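Local coordinates for protein putative NADPH:quinone reductase (Bacillus thuringiensis, PDB 3GMS) that probably reduces quinones with NADPH, as an oxidoreductase of the medium-chain dehydrogenase/reductase type, at residues L30-V41 with G70-V81; L140-N151 with A214-G222. All blocks are in the same frame, centred on the assembly; numbering follows the deposited sequence.

Contact 1 lies in the GroES-like part of the chain and contact 2 in the Rossmann-type part. Their centres are 38 Å apart, on opposite sides of the chain's centre, and they share no strand. Both are partly buried. Contact 1 joins neighbouring antiparallel strands of a mixed sheet, with two bulges; its loop end, with Asp32 and Phe80, is exposed. Contact 2 joins the parallel strands 147-150 and 216-219 in the middle of a six-stranded sheet, and its Leu, Ile and Ala side chains are mostly buried. Contact 1 adds a tentative salt bridge and a CH-pi contact to its backbone ladder. Contact 2 adds an Asn-Asp network at the carboxyl ends of its strands.

Contact 1. Residues L30-V41 with G70-V81; sequences LKDNEVFVRMLV and GVGIVENVGAFV
The Phe80 ring carries Asp32 CB over one face, a CH-pi contact of 3.8 Å from CB to the ring centroid. The Asp32 carboxylate is stacked on the ring, with the two planes 23° apart. The Phe36 ring meets Glu75 CB at its edge, 3.8 Å from CD2, and stacks with Tyr102 of strand 102-106. The Arg38 guanidinium has Glu75 at its edge. In one conformer of Glu75, Arg38 NE and Glu75 OE2 form a salt bridge at 3.4 Å, with a weak hydrogen bond; a second conformer makes this link doubtful. A bend at chi3 (46°) brings the Arg38 guanidinium alongside Ile73, with NH2 next to CG1.

Strands 34-41 and 71-77 run antiparallel in the mixed sheet. Two classic beta bulges break their register. At one, Glu75 and Asn76 both face Phe36: Glu75 N bonds to Phe36 O at 2.8 Å, and the second bond, from Asn76 N, is weak. At the other, Leu40 and Val41 both face Val71. The bond from Leu40 N to Val71 O is 2.9 Å, while that from Val41 N is weak.

On the face with Val35, Val37, Val74 and Val77, Val35 CG1 packs across Val74 CG1 at 3.8 Å, and Val90 of strand 89-92 lies against Val74 and Val37. Gly72 lies close under Val37 CG1. At the loop end, Phe80 N bonds to Asp32 O at 2.8 Å. A water donates to Leu30 O and accepts from Ala79 N.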
loop_
_atom_site.group_PDB
_atom_site.type_symbol
_atom_site.label_atom_id
_atom_site.label_comp_id
_atom_site.label_asym_id
_atom_site.label_seq_id
_atom_site.Cartn_x
_atom_site.Cartn_y
_atom_site.Cartn_z
ATOM N N LEU A 30 -24.718 -16.277 -4.081
ATOM C CA LEU A 30 -23.935 -15.308 -4.857
ATOM C C LEU A 30 -24.814 -14.473 -5.787
ATOM O O LEU A 30 -25.760 -14.995 -6.366
ATOM C CB LEU A 30 -22.886 -16.037 -5.696
ATOM C CG LEU A 30 -21.883 -16.943 -4.986
ATOM C CD1 LEU A 30 -20.834 -17.409 -5.975
ATOM C CD2 LEU A 30 -21.217 -16.221 -3.831
ATOM N N LYS A 31 -24.491 -13.185 -5.932
ATOM C CA LYS A 31 -25.196 -12.306 -6.867
ATOM C C LYS A 31 -24.637 -12.515 -8.265
ATOM O O LYS A 31 -23.568 -13.112 -8.425
ATOM C CB LYS A 31 -25.088 -10.829 -6.435
ATOM C CG LYS A 31 -25.696 -10.515 -5.068
ATOM C CD LYS A 31 -25.030 -9.254 -4.480
ATOM C CE LYS A 31 -24.778 -9.387 -2.966
ATOM N NZ LYS A 31 -25.819 -8.702 -2.154
ATOM N N ASP A 32 -25.354 -12.017 -9.277
ATOM C CA ASP A 32 -25.022 -12.308 -10.677
ATOM C C ASP A 32 -23.580 -12.074 -11.139
ATOM O O ASP A 32 -23.069 -12.865 -11.942
ATOM C CB ASP A 32 -25.974 -11.573 -11.638
ATOM C CG ASP A 32 -27.416 -12.033 -11.513
ATOM O OD1 ASP A 32 -27.633 -13.249 -11.294
ATOM O OD2 ASP A 32 -28.322 -11.168 -11.660
ATOM N N ASN A 33 -22.940 -10.991 -10.689
ATOM C CA ASN A 33 -21.583 -10.683 -11.170
ATOM C C ASN A 33 -20.490 -10.921 -10.109
ATOM O O ASN A 33 -19.368 -10.437 -10.266
ATOM C CB ASN A 33 -21.480 -9.248 -11.743
ATOM C CG ASN A 33 -20.359 -9.099 -12.820
ATOM O OD1 ASN A 33 -20.149 -9.991 -13.667
ATOM N ND2 ASN A 33 -19.639 -7.965 -12.783
ATOM N N GLU A 34 -20.811 -11.698 -9.075
ATOM C CA GLU A 34 -19.882 -11.913 -7.940
ATOM C C GLU A 34 -18.955 -13.111 -8.118
ATOM O O GLU A 34 -19.299 -14.102 -8.775
ATOM C CB GLU A 34 -20.642 -12.127 -6.636
ATOM C CG GLU A 34 -21.328 -10.915 -6.060
ATOM C CD GLU A 34 -21.831 -11.150 -4.637
ATOM O OE1 GLU A 34 -22.471 -12.198 -4.352
ATOM O OE2 GLU A 34 -21.582 -10.263 -3.803
ATOM N N VAL A 35 -17.774 -13.013 -7.504
ATOM C CA VAL A 35 -16.805 -14.107 -7.508
ATOM C C VAL A 35 -16.577 -14.437 -6.023
ATOM O O VAL A 35 -16.486 -13.523 -5.221
ATOM C CB VAL A 35 -15.505 -13.681 -8.251
ATOM C CG1 VAL A 35 -14.423 -14.751 -8.141
ATOM C CG2 VAL A 35 -15.845 -13.404 -9.744
ATOM N N PHE A 36 -16.522 -15.726 -5.682
ATOM C CA PHE A 36 -16.479 -16.180 -4.296
ATOM C C PHE A 36 -15.125 -16.891 -4.098
ATOM O O PHE A 36 -14.854 -17.905 -4.761
ATOM C CB PHE A 36 -17.676 -17.135 -4.073
ATOM C CG PHE A 36 -17.745 -17.741 -2.697
ATOM C CD1 PHE A 36 -18.195 -16.999 -1.630
ATOM C CD2 PHE A 36 -17.389 -19.083 -2.486
ATOM C CE1 PHE A 36 -18.271 -17.559 -0.372
ATOM C CE2 PHE A 36 -17.458 -19.647 -1.239
ATOM C CZ PHE A 36 -17.908 -18.889 -0.174
ATOM N N VAL A 37 -14.266 -16.367 -3.207
ATOM C CA VAL A 37 -12.879 -16.774 -3.206
ATOM C C VAL A 37 -12.476 -17.263 -1.812
ATOM O O VAL A 37 -12.687 -16.550 -0.804
ATOM C CB VAL A 37 -12.005 -15.541 -3.616
ATOM C CG1 VAL A 37 -10.517 -15.886 -3.517
ATOM C CG2 VAL A 37 -12.356 -15.089 -5.065
ATOM N N ARG A 38 -11.944 -18.483 -1.731
ATOM C CA ARG A 38 -11.416 -18.991 -0.448
ATOM C C ARG A 38 -9.996 -18.419 -0.278
ATOM O O ARG A 38 -9.109 -18.757 -1.055
ATOM C CB ARG A 38 -11.385 -20.539 -0.431
ATOM C CG ARG A 38 -10.671 -21.141 0.825
ATOM C CD ARG A 38 -10.624 -22.702 0.813
ATOM N NE ARG A 38 -10.208 -23.224 -0.496
ATOM C CZ ARG A 38 -8.955 -23.475 -0.870
ATOM N NH1 ARG A 38 -7.942 -23.258 -0.039
ATOM N NH2 ARG A 38 -8.720 -23.945 -2.094
ATOM N N MET A 39 -9.791 -17.567 0.732
ATOM C CA MET A 39 -8.483 -16.884 0.954
ATOM C C MET A 39 -7.371 -17.825 1.432
ATOM O O MET A 39 -7.609 -18.758 2.208
ATOM C CB MET A 39 -8.662 -15.746 1.959
ATOM C CG MET A 39 -9.613 -14.591 1.468
ATOM S SD MET A 39 -9.254 -13.944 -0.189
ATOM C CE MET A 39 -7.729 -13.018 0.249
ATOM N N LEU A 40 -6.149 -17.548 0.966
ATOM C CA LEU A 40 -4.978 -18.302 1.361
ATOM C C LEU A 40 -4.181 -17.428 2.284
ATOM O O LEU A 40 -3.895 -17.829 3.415
ATOM C CB LEU A 40 -4.134 -18.659 0.141
ATOM C CG LEU A 40 -4.850 -19.575 -0.857
ATOM C CD1 LEU A 40 -4.104 -19.621 -2.186
ATOM C CD2 LEU A 40 -4.921 -20.995 -0.289
ATOM N N VAL A 41 -3.893 -16.196 1.836
ATOM C CA VAL A 41 -2.890 -15.362 2.547
ATOM C C VAL A 41 -3.301 -13.894 2.419
ATOM O O VAL A 41 -3.629 -13.426 1.332
ATOM C CB VAL A 41 -1.477 -15.525 1.960
ATOM C CG1 VAL A 41 -0.452 -14.540 2.611
ATOM C CG2 VAL A 41 -0.986 -16.975 2.032
ATOM N N GLY A 70 -4.874 -9.480 -0.521
ATOM C CA GLY A 70 -4.564 -10.898 -0.297
ATOM C C GLY A 70 -4.910 -11.728 -1.525
ATOM O O GLY A 70 -5.483 -11.214 -2.498
ATOM N N VAL A 71 -4.594 -13.018 -1.453
ATOM C CA VAL A 71 -4.756 -13.906 -2.590
ATOM C C VAL A 71 -5.576 -15.115 -2.135
ATOM O O VAL A 71 -5.499 -15.515 -0.970
ATOM C CB VAL A 71 -3.374 -14.354 -3.090
ATOM C CG1 VAL A 71 -2.648 -15.166 -2.012
ATOM C CG2 VAL A 71 -3.479 -15.155 -4.393
ATOM N N GLY A 72 -6.354 -15.689 -3.051
ATOM C CA GLY A 72 -7.125 -16.904 -2.735
ATOM C C GLY A 72 -7.496 -17.642 -4.010
ATOM O O GLY A 72 -7.037 -17.277 -5.103
ATOM N N ILE A 73 -8.327 -18.679 -3.847
ATOM C CA ILE A 73 -8.764 -19.555 -4.956
ATOM C C ILE A 73 -10.252 -19.379 -5.181
ATOM O O ILE A 73 -11.022 -19.462 -4.238
ATOM C CB ILE A 73 -8.525 -21.053 -4.601
ATOM C CG1 ILE A 73 -7.061 -21.307 -4.308
ATOM C CG2 ILE A 73 -9.087 -21.986 -5.725
ATOM C CD1 ILE A 73 -6.192 -20.997 -5.485
ATOM N N VAL A 74 -10.652 -19.139 -6.431
ATOM C CA VAL A 74 -12.050 -18.985 -6.750
ATOM C C VAL A 74 -12.717 -20.328 -6.551
ATOM O O VAL A 74 -12.241 -21.327 -7.107
ATOM C CB VAL A 74 -12.255 -18.574 -8.223
ATOM C CG1 VAL A 74 -13.745 -18.464 -8.585
ATOM C CG2 VAL A 74 -11.535 -17.275 -8.554
ATOM N N GLU A 75 -13.782 -20.336 -5.748
ATOM C CA GLU A 75 -14.569 -21.549 -5.437
ATOM C C GLU A 75 -15.898 -21.578 -6.173
ATOM O O GLU A 75 -16.454 -22.664 -6.447
ATOM C CB GLU A 75 -14.889 -21.615 -3.941
ATOM C CG GLU A 75 -13.701 -21.743 -3.036
ATOM C CD GLU A 75 -13.238 -23.163 -2.851
ATOM O OE1 GLU A 75 -12.720 -23.763 -3.821
ATOM O OE2 GLU A 75 -13.376 -23.663 -1.713
ATOM N N ASN A 76 -16.451 -20.397 -6.419
ATOM C CA ASN A 76 -17.761 -20.298 -7.092
ATOM C C ASN A 76 -17.901 -18.922 -7.717
ATOM O O ASN A 76 -17.174 -17.992 -7.348
ATOM C CB ASN A 76 -18.906 -20.589 -6.119
ATOM C CG ASN A 76 -20.144 -21.157 -6.824
ATOM O OD1 ASN A 76 -20.165 -21.308 -8.062
ATOM N ND2 ASN A 76 -21.166 -21.473 -6.038
ATOM N N VAL A 77 -18.792 -18.790 -8.686
ATOM C CA VAL A 77 -19.063 -17.509 -9.334
ATOM C C VAL A 77 -20.575 -17.375 -9.529
ATOM O O VAL A 77 -21.298 -18.384 -9.565
ATOM C CB VAL A 77 -18.316 -17.349 -10.693
ATOM C CG1 VAL A 77 -16.776 -17.373 -10.503
ATOM C CG2 VAL A 77 -18.758 -18.418 -11.730
ATOM N N GLY A 78 -21.049 -16.141 -9.634
ATOM C CA GLY A 78 -22.459 -15.860 -9.880
ATOM C C GLY A 78 -22.869 -16.084 -11.330
ATOM O O GLY A 78 -22.034 -16.321 -12.205
ATOM N N ALA A 79 -24.173 -15.990 -11.574
ATOM C CA ALA A 79 -24.774 -16.408 -12.863
ATOM C C ALA A 79 -24.136 -15.844 -14.133
ATOM O O ALA A 79 -24.086 -16.531 -15.155
ATOM C CB ALA A 79 -26.307 -16.155 -12.859
ATOM N N PHE A 80 -23.657 -14.605 -14.084
ATOM C CA PHE A 80 -23.168 -13.934 -15.295
ATOM C C PHE A 80 -21.667 -14.070 -15.514
ATOM O O PHE A 80 -21.129 -13.493 -16.460
ATOM C CB PHE A 80 -23.504 -12.433 -15.273
ATOM C CG PHE A 80 -24.975 -12.120 -15.330
ATOM C CD1 PHE A 80 -25.918 -13.106 -15.634
ATOM C CD2 PHE A 80 -25.418 -10.809 -15.118
ATOM C CE1 PHE A 80 -27.287 -12.794 -15.699
ATOM C CE2 PHE A 80 -26.783 -10.488 -15.180
ATOM C CZ PHE A 80 -27.716 -11.480 -15.474
ATOM N N VAL A 81 -20.995 -14.812 -14.637
ATOM C CA VAL A 81 -19.541 -14.915 -14.662
ATOM C C VAL A 81 -19.125 -16.244 -15.276
ATOM O O VAL A 81 -19.779 -17.274 -15.054
ATOM C CB VAL A 81 -18.934 -14.838 -13.219
ATOM C CG1 VAL A 81 -17.410 -14.866 -13.277
ATOM C CG2 VAL A 81 -19.431 -13.604 -12.483
HETATM O O HOH W 1 -25.942 -15.596 -9.362
#

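Contact 2. Residues L140-N151 with A214-G222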
loop_
_atom_site.group_PDB
_atom_site.type_symbol
_atom_site.label_atom_id
_atom_site.label_comp_id
_atom_site.label_asym_id
_atom_site.label_seq_id
_atom_site.Cartn_x
_atom_site.Cartn_y
_atom_site.Cartn_z
ATOM N N LEU A 140 2.462 12.145 -10.556
ATOM C CA LEU A 140 3.640 12.998 -10.733
ATOM C C LEU A 140 4.162 12.959 -12.168
ATOM O O LEU A 140 4.845 13.893 -12.593
ATOM C CB LEU A 140 4.758 12.619 -9.765
ATOM C CG LEU A 140 4.493 12.693 -8.262
ATOM C CD1 LEU A 140 5.678 12.043 -7.532
ATOM C CD2 LEU A 140 4.271 14.127 -7.751
ATOM N N ASN A 141 3.844 11.891 -12.893
ATOM C CA ASN A 141 4.352 11.650 -14.236
ATOM C C ASN A 141 5.839 12.011 -14.358
ATOM O O ASN A 141 6.219 12.919 -15.128
ATOM C CB ASN A 141 3.539 12.433 -15.267
ATOM C CG ASN A 141 3.900 12.062 -16.676
ATOM O OD1 ASN A 141 4.490 11.003 -16.927
ATOM N ND2 ASN A 141 3.554 12.934 -17.618
ATOM N N LEU A 142 6.657 11.305 -13.583
ATOM C CA LEU A 142 8.090 11.609 -13.492
ATOM C C LEU A 142 8.769 11.361 -14.823
ATOM O O LEU A 142 8.509 10.376 -15.520
ATOM C CB LEU A 142 8.773 10.797 -12.397
ATOM C CG LEU A 142 8.308 11.058 -10.946
ATOM C CD1 LEU A 142 8.804 9.883 -10.069
ATOM C CD2 LEU A 142 8.747 12.436 -10.422
ATOM N N GLN A 143 9.696 12.253 -15.133
ATOM C CA GLN A 143 10.448 12.200 -16.378
ATOM C C GLN A 143 11.838 11.683 -16.110
ATOM O O GLN A 143 12.310 11.704 -14.974
ATOM C CB GLN A 143 10.522 13.610 -17.011
ATOM C CG GLN A 143 9.165 14.160 -17.488
ATOM C CD GLN A 143 8.406 13.188 -18.390
ATOM O OE1 GLN A 143 8.873 12.813 -19.470
ATOM N NE2 GLN A 143 7.223 12.777 -17.950
ATOM N N ARG A 144 12.494 11.195 -17.158
ATOM C CA ARG A 144 13.880 10.754 -17.048
ATOM C C ARG A 144 14.745 11.785 -16.289
ATOM O O ARG A 144 14.710 12.979 -16.573
ATOM C CB ARG A 144 14.462 10.439 -18.443
ATOM C CG ARG A 144 15.954 10.024 -18.432
ATOM C CD ARG A 144 16.487 9.674 -19.851
ATOM N NE ARG A 144 15.992 8.378 -20.322
ATOM C CZ ARG A 144 16.525 7.196 -19.999
ATOM N NH1 ARG A 144 15.982 6.085 -20.473
ATOM N NH2 ARG A 144 17.590 7.116 -19.196
ATOM N N ASN A 145 15.456 11.313 -15.278
ATOM C CA ASN A 145 16.356 12.132 -14.457
ATOM C C ASN A 145 15.706 13.096 -13.458
ATOM O O ASN A 145 16.406 13.852 -12.773
ATOM C CB ASN A 145 17.404 12.840 -15.332
ATOM C CG ASN A 145 18.287 11.852 -16.069
ATOM O OD1 ASN A 145 18.679 10.811 -15.523
ATOM N ND2 ASN A 145 18.580 12.153 -17.320
ATOM N N ASP A 146 14.378 13.076 -13.336
ATOM C CA ASP A 146 13.773 13.882 -12.288
ATOM C C ASP A 146 14.295 13.421 -10.942
ATOM O O ASP A 146 14.658 12.244 -10.762
ATOM C CB ASP A 146 12.225 13.808 -12.265
ATOM C CG ASP A 146 11.556 14.663 -13.350
ATOM O OD1 ASP A 146 12.204 15.586 -13.909
ATOM O OD2 ASP A 146 10.363 14.406 -13.640
ATOM N N VAL A 147 14.300 14.353 -10.002
ATOM C CA VAL A 147 14.693 14.084 -8.634
ATOM C C VAL A 147 13.458 13.998 -7.722
ATOM O O VAL A 147 12.732 14.992 -7.538
ATOM C CB VAL A 147 15.615 15.143 -8.152
ATOM C CG1 VAL A 147 16.096 14.822 -6.777
ATOM C CG2 VAL A 147 16.768 15.265 -9.133
ATOM N N LEU A 148 13.227 12.792 -7.177
ATOM C CA LEU A 148 12.073 12.511 -6.299
ATOM C C LEU A 148 12.555 12.367 -4.855
ATOM O O LEU A 148 13.547 11.645 -4.616
ATOM C CB LEU A 148 11.382 11.206 -6.746
ATOM C CG LEU A 148 10.225 10.772 -5.840
ATOM C CD1 LEU A 148 9.104 11.779 -5.999
ATOM C CD2 LEU A 148 9.747 9.353 -6.205
ATOM N N LEU A 149 11.904 13.064 -3.927
ATOM C CA LEU A 149 12.094 12.863 -2.477
ATOM C C LEU A 149 10.957 11.981 -1.949
ATOM O O LEU A 149 9.777 12.223 -2.272
ATOM C CB LEU A 149 12.013 14.180 -1.733
ATOM C CG LEU A 149 12.914 15.333 -2.253
ATOM C CD1 LEU A 149 12.757 16.569 -1.395
ATOM C CD2 LEU A 149 14.398 14.889 -2.280
ATOM N N VAL A 150 11.304 10.995 -1.117
ATOM C CA VAL A 150 10.290 10.155 -0.445
ATOM C C VAL A 150 10.690 10.016 1.020
ATOM O O VAL A 150 11.764 9.469 1.320
ATOM C CB VAL A 150 10.200 8.766 -1.087
ATOM C CG1 VAL A 150 9.121 7.903 -0.335
ATOM C CG2 VAL A 150 9.828 8.873 -2.592
ATOM N N ASN A 151 9.862 10.508 1.924
ATOM C CA ASN A 151 10.133 10.283 3.337
ATOM C C ASN A 151 9.492 9.002 3.886
ATOM O O ASN A 151 8.759 8.293 3.169
ATOM C CB ASN A 151 9.826 11.536 4.191
ATOM C CG ASN A 151 8.329 11.890 4.246
ATOM O OD1 ASN A 151 7.508 11.099 3.878
ATOM N ND2 ASN A 151 8.001 13.086 4.720
ATOM N N ALA A 214 14.593 19.592 -5.379
ATOM C CA ALA A 214 14.100 18.423 -6.083
ATOM C C ALA A 214 12.889 18.772 -6.936
ATOM O O ALA A 214 12.289 19.827 -6.746
ATOM C CB ALA A 214 13.716 17.340 -5.066
ATOM N N ASP A 215 12.536 17.854 -7.838
ATOM C CA ASP A 215 11.420 18.019 -8.749
ATOM C C ASP A 215 10.082 17.645 -8.143
ATOM O O ASP A 215 9.085 18.293 -8.444
ATOM C CB ASP A 215 11.637 17.235 -10.020
ATOM C CG ASP A 215 12.869 17.700 -10.773
ATOM O OD1 ASP A 215 12.859 18.851 -11.268
ATOM O OD2 ASP A 215 13.854 16.943 -10.820
ATOM N N ALA A 216 10.068 16.607 -7.301
ATOM C CA ALA A 216 8.829 16.115 -6.705
ATOM C C ALA A 216 9.107 15.515 -5.330
ATOM O O ALA A 216 10.262 15.135 -5.019
ATOM C CB ALA A 216 8.174 15.091 -7.618
ATOM N N ALA A 217 8.079 15.451 -4.493
ATOM C CA ALA A 217 8.222 14.866 -3.165
ATOM C C ALA A 217 6.963 14.107 -2.778
ATOM O O ALA A 217 5.845 14.523 -3.142
ATOM C CB ALA A 217 8.523 15.907 -2.126
ATOM N N ILE A 218 7.165 12.987 -2.088
ATOM C CA ILE A 218 6.045 12.170 -1.587
ATOM C C ILE A 218 6.183 12.098 -0.085
ATOM O O ILE A 218 7.167 11.542 0.429
ATOM C CB ILE A 218 6.000 10.773 -2.279
ATOM C CG1 ILE A 218 5.796 10.986 -3.789
ATOM C CG2 ILE A 218 4.857 9.907 -1.655
ATOM C CD1 ILE A 218 5.612 9.719 -4.626
ATOM N N ASP A 219 5.200 12.694 0.591
ATOM C CA ASP A 219 5.145 12.768 2.053
ATOM C C ASP A 219 4.157 11.746 2.642
ATOM O O ASP A 219 2.974 11.715 2.255
ATOM C CB ASP A 219 4.775 14.195 2.438
ATOM C CG ASP A 219 4.549 14.392 3.943
ATOM O OD1 ASP A 219 5.251 13.793 4.776
ATOM O OD2 ASP A 219 3.673 15.215 4.279
ATOM N N SER A 220 4.674 10.933 3.557
ATOM C CA SER A 220 3.894 9.958 4.318
ATOM C C SER A 220 3.667 10.409 5.759
ATOM O O SER A 220 2.893 9.792 6.482
ATOM C CB SER A 220 4.620 8.597 4.343
ATOM O OG SER A 220 4.674 8.061 3.042
ATOM N N ILE A 221 4.342 11.485 6.175
ATOM C CA ILE A 221 4.406 11.849 7.594
ATOM C C ILE A 221 3.581 13.062 7.976
ATOM O O ILE A 221 2.878 13.041 8.990
ATOM C CB ILE A 221 5.892 12.133 8.020
ATOM C CG1 ILE A 221 6.784 10.919 7.705
ATOM C CG2 ILE A 221 5.976 12.498 9.525
ATOM C CD1 ILE A 221 8.300 11.147 8.043
ATOM N N GLY A 222 3.670 14.121 7.177
ATOM C CA GLY A 222 2.984 15.377 7.519
ATOM C C GLY A 222 3.723 16.220 8.557
ATOM O O GLY A 222 4.908 15.975 8.841
HETATM O O HOH W 2 6.680 9.081 1.672
#
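Leu149 lays its CG against the Ala214 methyl, 3.5 Å from CB, with both of its own methyls also touching that carbon. Its CB meets Ala217 CB on the same face of the sheet, where Leu229 of helix 223-231 packs on both residues. On the other face Leu148 CD1 rests on Ala216 CB at 3.8 Å. Leu140 CD1 reaches Ile218 CD1 at 3.7 Å, and Leu142 CD2 also touches Ala216.

Strand 147-150 and the 216-219 part of strand 214-219 are parallel neighbours at the centre of a Rossmann-type sheet of order 3-2-1-4-5-6. Leu149 N bonds to Ala216 O, and Ile218 N to Leu149 O at 2.7 Å. Val147 O takes two donors, Ala216 N and Asp215 N. Asp215 OD2 uses its anti lone pair to accept from Val147 N at 2.8 Å, while OD1 pairs with Arg234. The Asp146 carboxylate lies nearby, and the salt bridge to Arg234 probably eases the repulsion.

At the carboxyl ends, Asn151 has CG between its backbone N and carbonyl carbon (chi1 67°), which turns its amide across to 219-220. Its OD1 accepts from Ser220 N at 2.9 Å, in the carbonyl plane. Its ND2 gives a nearly straight bond (176°) to Asp219 OD1 at 2.8 Å. That oxygen also accepts from Ile221 N, an Asx turn, and from Gly222 N. Three donors thus grip one oxygen of a buried aspartate, which would probably stabilise its negative charge and fix the turn leading into helix 223-231.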